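Local coordinates for protein glycoside hydrolase family 5 (Aspergillus oryzae, PDB 6LA0) that acts as a secreted rutinosidase of glycoside hydrolase family 5, and is also predicted to release glucose from the non-reducing ends of 1,3-beta-glucans, at residues S58-G61 and P62-H66; K242-Q245 and Y246-Q250; G347-A350 and D351-F355. All blocks are in the same frame, centred on the assembly; numbering follows the deposited sequence.

Interaction 1 (S58-G61 and P62-H66)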
loop_
_atom_site.group_PDB
_atom_site.type_symbol
_atom_site.label_atom_id
_atom_site.label_comp_id
_atom_site.label_asym_id
_atom_site.label_seq_id
_atom_site.Cartn_x
_atom_site.Cartn_y
_atom_site.Cartn_z
ATOM N N SER A 58 11.421 -25.445 5.813
ATOM C CA SER A 58 11.797 -25.024 7.157
ATOM C C SER A 58 12.726 -23.816 7.168
ATOM O O SER A 58 12.836 -23.149 8.205
ATOM C CB SER A 58 12.437 -26.197 7.925
ATOM O OG SER A 58 13.698 -26.580 7.372
ATOM N N ARG A 59 13.392 -23.510 6.047
ATOM C CA ARG A 59 14.277 -22.352 5.991
ATOM C C ARG A 59 13.550 -21.043 5.665
ATOM O O ARG A 59 14.209 -19.995 5.672
ATOM C CB ARG A 59 15.402 -22.581 4.968
ATOM C CG ARG A 59 16.220 -23.884 5.132
ATOM C CD ARG A 59 16.778 -24.083 6.533
ATOM N NE ARG A 59 17.477 -22.902 7.036
ATOM C CZ ARG A 59 17.593 -22.578 8.323
ATOM N NH1 ARG A 59 17.054 -23.346 9.272
ATOM N NH2 ARG A 59 18.253 -21.479 8.668
ATOM N N CYS A 60 12.233 -21.072 5.405
ATOM C CA CYS A 60 11.510 -19.852 5.021
ATOM C C CYS A 60 11.627 -18.781 6.094
ATOM O O CYS A 60 11.957 -17.626 5.797
ATOM C CB CYS A 60 10.031 -20.144 4.746
ATOM S SG CYS A 60 9.016 -18.625 4.410
ATOM N N GLY A 61 11.347 -19.143 7.347
ATOM C CA GLY A 61 11.404 -18.226 8.467
ATOM C C GLY A 61 12.748 -17.536 8.622
ATOM O O GLY A 61 12.850 -16.305 8.589
ATOM N N PRO A 62 13.809 -18.324 8.809
ATOM C CA PRO A 62 15.147 -17.729 8.941
ATOM C C PRO A 62 15.493 -16.751 7.831
ATOM O O PRO A 62 16.055 -15.682 8.105
ATOM C CB PRO A 62 16.062 -18.958 8.924
ATOM C CG PRO A 62 15.229 -20.032 9.518
ATOM C CD PRO A 62 13.813 -19.770 9.101
ATOM N N VAL A 63 15.150 -17.087 6.588
ATOM C CA VAL A 63 15.446 -16.215 5.450
ATOM C C VAL A 63 14.647 -14.921 5.534
ATOM O O VAL A 63 15.181 -13.825 5.315
ATOM C CB VAL A 63 15.158 -16.950 4.132
ATOM C CG1 VAL A 63 15.113 -15.955 2.976
ATOM C CG2 VAL A 63 16.215 -18.004 3.884
ATOM N N LEU A 64 13.345 -15.029 5.812
ATOM C CA LEU A 64 12.519 -13.826 5.872
ATOM C C LEU A 64 12.871 -12.973 7.089
ATOM O O LEU A 64 12.948 -11.744 6.984
ATOM C CB LEU A 64 11.041 -14.209 5.871
ATOM C CG LEU A 64 10.600 -14.742 4.505
ATOM C CD1 LEU A 64 9.109 -15.083 4.460
ATOM C CD2 LEU A 64 10.972 -13.714 3.386
ATOM N N GLU A 65 13.139 -13.604 8.241
ATOM C CA GLU A 65 13.534 -12.835 9.425
ATOM C C GLU A 65 14.790 -12.018 9.160
ATOM O O GLU A 65 14.923 -10.889 9.650
ATOM C CB GLU A 65 13.762 -13.764 10.629
ATOM C CG GLU A 65 12.490 -14.417 11.203
ATOM C CD GLU A 65 11.588 -13.472 12.014
ATOM O OE1 GLU A 65 12.005 -12.338 12.345
ATOM O OE2 GLU A 65 10.448 -13.882 12.335
ATOM N N HIS A 66 15.729 -12.569 8.385
ATOM C CA HIS A 66 16.910 -11.792 8.018
ATOM C C HIS A 66 16.539 -10.607 7.132
ATOM O O HIS A 66 17.106 -9.515 7.275
ATOM C CB HIS A 66 17.931 -12.682 7.315
ATOM C CG HIS A 66 19.139 -11.943 6.830
ATOM N ND1 HIS A 66 20.095 -11.441 7.689
ATOM C CD2 HIS A 66 19.549 -11.621 5.580
ATOM C CE1 HIS A 66 21.047 -10.847 6.989
ATOM N NE2 HIS A 66 20.738 -10.940 5.707
#
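E65 N donates to G61 O over 2.7 Å and almost without a bend (172° at the hydrogen), the shortest of three successive i-to-i+4 bonds. L64 N reaches C60 O at 2.9 Å, and V63 N reaches R59 O at a longer 3.2 Å. The 3-10 segment at S58 and R59 runs straight into helix 60-70, and these three bonds begin the helical ladder. P62 has no N-H to donate; its CD lies 3.6 Å from S58 O.

The same proline offers its ring to an arginine. Bends at chi2 and chi3 fold the R59 chain back, so that one face of the guanidinium lies over P62 CG, toward the rim of the flat group, with NH2 3.3 Å from P62 CB. The two side chains cross at about a right angle on the exposed side. On the inner side, C60 SG touches L64 CD1 at 3.5 Å. SG is put there by a chi1 of 175°, anti to the backbone N, and the same sulfur forms the disulfide with C53, tying this turn to helix 49-56. L64 and V63 both pack on F38 of helix 36-42, and V63 also on Y42. The carboxylate of E65 is held outside the turn: OE2 accepts from N109 N and is hydrogen-bonded to Y106 OH, a paired hold on a buried acid.

Together these residues form the first turn of helix 60-70, entered from a 3-10 segment, with proline at an early position where the missing N-H costs little, as is common at the N-terminal end of an alpha-helix.

Interaction 2 (K242-Q245 and Y246-Q250)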
loop_
_atom_site.group_PDB
_atom_site.type_symbol
_atom_site.label_atom_id
_atom_site.label_comp_id
_atom_site.label_asym_id
_atom_site.label_seq_id
_atom_site.Cartn_x
_atom_site.Cartn_y
_atom_site.Cartn_z
ATOM N N LYS A 242 -12.893 1.442 -7.842
ATOM C CA LYS A 242 -14.048 2.308 -8.024
ATOM C C LYS A 242 -13.713 3.754 -7.655
ATOM O O LYS A 242 -12.780 4.015 -6.891
ATOM C CB LYS A 242 -15.203 1.836 -7.150
ATOM C CG LYS A 242 -15.507 0.360 -7.214
ATOM C CD LYS A 242 -16.018 -0.071 -8.565
ATOM C CE LYS A 242 -16.927 -1.281 -8.420
ATOM N NZ LYS A 242 -17.446 -1.736 -9.738
ATOM N N PRO A 243 -14.468 4.719 -8.175
ATOM C CA PRO A 243 -14.362 6.083 -7.648
ATOM C C PRO A 243 -14.929 6.143 -6.243
ATOM O O PRO A 243 -15.788 5.346 -5.864
ATOM C CB PRO A 243 -15.202 6.921 -8.623
ATOM C CG PRO A 243 -16.073 5.941 -9.339
ATOM C CD PRO A 243 -15.279 4.660 -9.403
ATOM N N GLU A 244 -14.439 7.108 -5.460
ATOM C CA GLU A 244 -15.000 7.287 -4.127
ATOM C C GLU A 244 -16.516 7.465 -4.192
ATOM O O GLU A 244 -17.235 6.984 -3.306
ATOM C CB GLU A 244 -14.338 8.477 -3.425
ATOM C CG GLU A 244 -15.014 8.892 -2.106
ATOM C CD GLU A 244 -16.052 9.993 -2.293
ATOM O OE1 GLU A 244 -16.199 10.499 -3.424
ATOM O OE2 GLU A 244 -16.728 10.350 -1.306
ATOM N N GLN A 245 -17.027 8.109 -5.247
ATOM C CA GLN A 245 -18.472 8.318 -5.330
ATOM C C GLN A 245 -19.262 7.010 -5.400
ATOM O O GLN A 245 -20.455 7.002 -5.064
ATOM C CB GLN A 245 -18.805 9.198 -6.539
ATOM C CG GLN A 245 -18.350 10.632 -6.361
ATOM C CD GLN A 245 -16.987 10.891 -6.977
ATOM O OE1 GLN A 245 -16.068 10.060 -6.881
ATOM N NE2 GLN A 245 -16.843 12.045 -7.612
ATOM N N TYR A 246 -18.629 5.913 -5.833
ATOM C CA TYR A 246 -19.296 4.616 -5.882
ATOM C C TYR A 246 -19.633 4.106 -4.488
ATOM O O TYR A 246 -20.629 3.396 -4.316
ATOM C CB TYR A 246 -18.407 3.597 -6.618
ATOM C CG TYR A 246 -18.947 2.173 -6.655
ATOM C CD1 TYR A 246 -18.722 1.294 -5.592
ATOM C CD2 TYR A 246 -19.680 1.704 -7.749
ATOM C CE1 TYR A 246 -19.216 -0.012 -5.610
ATOM C CE2 TYR A 246 -20.175 0.397 -7.777
ATOM C CZ TYR A 246 -19.931 -0.454 -6.705
ATOM O OH TYR A 246 -20.407 -1.751 -6.707
ATOM N N TRP A 247 -18.818 4.447 -3.489
ATOM C CA TRP A 247 -18.979 3.924 -2.137
ATOM C C TRP A 247 -19.633 4.909 -1.186
ATOM O O TRP A 247 -20.145 4.496 -0.136
ATOM C CB TRP A 247 -17.614 3.537 -1.538
ATOM C CG TRP A 247 -16.861 2.488 -2.309
ATOM C CD1 TRP A 247 -15.796 2.690 -3.148
ATOM C CD2 TRP A 247 -17.090 1.070 -2.288
ATOM N NE1 TRP A 247 -15.373 1.495 -3.669
ATOM C CE2 TRP A 247 -16.142 0.482 -3.154
ATOM C CE3 TRP A 247 -18.009 0.243 -1.630
ATOM C CZ2 TRP A 247 -16.087 -0.896 -3.379
ATOM C CZ3 TRP A 247 -17.951 -1.125 -1.852
ATOM C CH2 TRP A 247 -16.994 -1.681 -2.719
ATOM N N SER A 248 -19.611 6.196 -1.519
ATOM C CA SER A 248 -19.855 7.205 -0.498
ATOM C C SER A 248 -21.300 7.201 -0.016
ATOM O O SER A 248 -21.565 7.555 1.138
ATOM C CB SER A 248 -19.463 8.579 -1.032
ATOM O OG SER A 248 -20.380 9.033 -1.999
ATOM N N ASN A 249 -22.246 6.789 -0.846
ATOM C CA ASN A 249 -23.628 6.817 -0.390
ATOM C C ASN A 249 -24.068 5.500 0.224
ATOM O O ASN A 249 -25.227 5.382 0.634
ATOM C CB ASN A 249 -24.559 7.223 -1.531
ATOM C CG ASN A 249 -24.510 8.713 -1.791
ATOM O OD1 ASN A 249 -23.958 9.167 -2.801
ATOM N ND2 ASN A 249 -25.040 9.490 -0.852
ATOM N N GLN A 250 -23.163 4.529 0.342
ATOM C CA GLN A 250 -23.426 3.297 1.071
ATOM C C GLN A 250 -22.898 3.343 2.498
ATOM O O GLN A 250 -22.968 2.330 3.203
ATOM C CB GLN A 250 -22.817 2.103 0.323
ATOM C CG GLN A 250 -22.918 2.203 -1.211
ATOM C CD GLN A 250 -22.677 0.867 -1.911
ATOM O OE1 GLN A 250 -23.170 -0.174 -1.466
ATOM N NE2 GLN A 250 -21.916 0.891 -3.005
HETATM O O HOH W 1 -22.637 8.509 -5.708
#
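K242 lies across the ring of Y246 just before the short, weakly bonded helix 244-248, the helical element of a beta-alpha-beta unit between strands 235-237 and 257-265 of this TIM-barrel enzyme. The contact is made mainly by methylene: CE sits 3.7 Å from the centroid of the Y246 ring and 18° off its normal, a CH-pi contact. The ammonium is more peripheral, NZ being 4.5 Å from that centroid in an off-centre cation-pi arrangement. A bend at chi2 (-66°) helps bring the lysine chain over the ring. Nearer the backbone, K242 CB comes 3.5 Å from W247 NE1. The tyrosine thus takes K242 CE over one face and turns an edge, at CD1, to the face of the W247 indole.

The polar ends are fixed by a second shell. L207 O and P204 O accept from K242 NZ, D209 OD1 bonds Y246 OH, and G239 O takes the indole N-H. D289 braces the other flank, through its N to E244 OE1 and its OD2 to S248 OG.

The turn itself is closed by i-to-i+3 bonds, Y246 N to P243 O at 2.9 Å and W247 N to E244 O at 3.0 Å; S248 N to E244 O is weak. Past the turn, a water donates to Q245 O at 2.7 Å and to N249 OD1 at 3.3 Å.

Interaction 3 (G347-A350 and D351-F355)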
loop_
_atom_site.group_PDB
_atom_site.type_symbol
_atom_site.label_atom_id
_atom_site.label_comp_id
_atom_site.label_asym_id
_atom_site.label_seq_id
_atom_site.Cartn_x
_atom_site.Cartn_y
_atom_site.Cartn_z
ATOM N N GLY A 347 16.217 2.502 -19.974
ATOM C CA GLY A 347 16.491 1.927 -18.668
ATOM C C GLY A 347 15.622 0.740 -18.300
ATOM O O GLY A 347 15.067 0.030 -19.142
ATOM N N THR A 348 15.538 0.509 -16.988
ATOM C CA THR A 348 14.763 -0.579 -16.407
ATOM C C THR A 348 13.793 -0.001 -15.378
ATOM O O THR A 348 13.849 1.179 -15.040
ATOM C CB THR A 348 15.664 -1.615 -15.716
ATOM O OG1 THR A 348 16.109 -1.065 -14.475
ATOM C CG2 THR A 348 16.892 -1.961 -16.568
ATOM N N GLN A 349 12.941 -0.860 -14.805
ATOM C CA GLN A 349 12.012 -0.371 -13.783
ATOM C C GLN A 349 12.753 0.260 -12.608
ATOM O O GLN A 349 12.234 1.188 -11.975
ATOM C CB GLN A 349 11.106 -1.507 -13.289
ATOM C CG GLN A 349 10.161 -2.062 -14.361
ATOM C CD GLN A 349 9.055 -2.922 -13.773
ATOM O OE1 GLN A 349 9.325 -3.934 -13.133
ATOM N NE2 GLN A 349 7.798 -2.522 -13.992
ATOM N N ALA A 350 13.978 -0.201 -12.315
ATOM C CA ALA A 350 14.691 0.326 -11.155
ATOM C C ALA A 350 15.067 1.787 -11.318
ATOM O O ALA A 350 15.346 2.456 -10.314
ATOM C CB ALA A 350 15.952 -0.497 -10.871
ATOM N N ASP A 351 15.050 2.310 -12.546
ATOM C CA ASP A 351 15.302 3.722 -12.763
ATOM C C ASP A 351 14.067 4.588 -12.501
ATOM O O ASP A 351 14.210 5.807 -12.351
ATOM C CB ASP A 351 15.830 3.929 -14.197
ATOM C CG ASP A 351 17.108 3.100 -14.483
ATOM O OD1 ASP A 351 18.116 3.349 -13.797
ATOM O OD2 ASP A 351 17.093 2.201 -15.364
ATOM N N TYR A 352 12.873 3.991 -12.382
ATOM C CA TYR A 352 11.630 4.747 -12.250
ATOM C C TYR A 352 10.831 4.455 -10.991
ATOM O O TYR A 352 9.987 5.287 -10.619
ATOM C CB TYR A 352 10.730 4.505 -13.474
ATOM C CG TYR A 352 11.435 4.883 -14.745
ATOM C CD1 TYR A 352 11.335 6.172 -15.253
ATOM C CD2 TYR A 352 12.227 3.963 -15.428
ATOM C CE1 TYR A 352 12.000 6.534 -16.409
ATOM C CE2 TYR A 352 12.904 4.317 -16.601
ATOM C CZ TYR A 352 12.780 5.606 -17.082
ATOM O OH TYR A 352 13.436 5.975 -18.233
ATOM N N TRP A 353 11.061 3.324 -10.321
ATOM C CA TRP A 353 10.278 2.943 -9.151
ATOM C C TRP A 353 11.043 3.101 -7.847
ATOM O O TRP A 353 10.531 2.713 -6.786
ATOM C CB TRP A 353 9.812 1.494 -9.274
ATOM C CG TRP A 353 8.862 1.210 -10.378
ATOM C CD1 TRP A 353 9.149 1.104 -11.696
ATOM C CD2 TRP A 353 7.458 0.935 -10.244
ATOM N NE1 TRP A 353 8.012 0.795 -12.409
ATOM C CE2 TRP A 353 6.957 0.689 -11.536
ATOM C CE3 TRP A 353 6.578 0.877 -9.157
ATOM C CZ2 TRP A 353 5.616 0.385 -11.774
ATOM C CZ3 TRP A 353 5.242 0.574 -9.395
ATOM C CH2 TRP A 353 4.777 0.335 -10.692
ATOM N N ASN A 354 12.246 3.651 -7.898
ATOM C CA ASN A 354 13.159 3.695 -6.762
ATOM C C ASN A 354 13.136 5.125 -6.240
ATOM O O ASN A 354 13.761 6.015 -6.818
ATOM C CB ASN A 354 14.548 3.238 -7.212
ATOM C CG ASN A 354 15.567 3.208 -6.090
ATOM O OD1 ASN A 354 15.222 3.000 -4.925
ATOM N ND2 ASN A 354 16.837 3.414 -6.440
ATOM N N PHE A 355 12.380 5.361 -5.164
ATOM C CA PHE A 355 12.283 6.719 -4.634
ATOM C C PHE A 355 13.615 7.202 -4.068
ATOM O O PHE A 355 13.869 8.411 -4.043
ATOM C CB PHE A 355 11.175 6.800 -3.572
ATOM C CG PHE A 355 10.715 8.198 -3.290
ATOM C CD1 PHE A 355 9.838 8.836 -4.146
ATOM C CD2 PHE A 355 11.188 8.889 -2.186
ATOM C CE1 PHE A 355 9.418 10.137 -3.892
ATOM C CE2 PHE A 355 10.776 10.183 -1.924
ATOM C CZ PHE A 355 9.886 10.808 -2.775
HETATM O O HOH W 2 17.500 3.852 -9.661
#
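T348 and D351 grip each other twice in a tight loop that begins with an ST turn: D351 OD2 takes T348 N at 2.8 Å, nearly straight (174°) and on the anti lone pair, while D351 N returns a bond to T348 O at 3.0 Å. In the ST turn itself, T348 OG1 accepts from A350 N at 3.2 Å, the hydroxyl being placed by a chi1 of 75°, between the backbone N and the carbonyl carbon. Q349 O is doubly held, by Y352 N and W353 N, both at 2.9 Å. The same oxygen lies in the plane of the indole at its edge, 3.1 Å from W353 CD1. The Q349 side chain runs alongside W353, its amide turned 65° from the ring, and its NE2 and the indole NE1 both donate to Q302 OE1. A water donates to A350 O at 2.6 Å.

The loop bridges strand 329-332 and helix 355-360. Y352 packs on I301 and Q302 of strand 294-303 and bonds Y332 OH through its carbonyl, while W353 rests on A300 and stacks with F337.

In the fold
All three are local turns, far apart and without mutual contact, each on a different element: helix 60-70, helix 244-248 and the loop before helix 355-360. Interactions 1 and 2 lie on opposite sides of the chain's centre, about 41 Å apart between centres; interaction 3 is about 28 Å from the first and 33 Å from the second. Each is partly buried, but their means differ. Interaction 1, at the mouth of a regular helix, relies on i-to-i+4 backbone bonds and a disulfide. Interaction 2 adds a lysine over a tyrosine face to its i-to-i+3 bonds. Interaction 3, without regular helix or strand, joins backbone bonds to side-chain-to-backbone bonds of T348 and D351, and its aromatics reach strand 294-303.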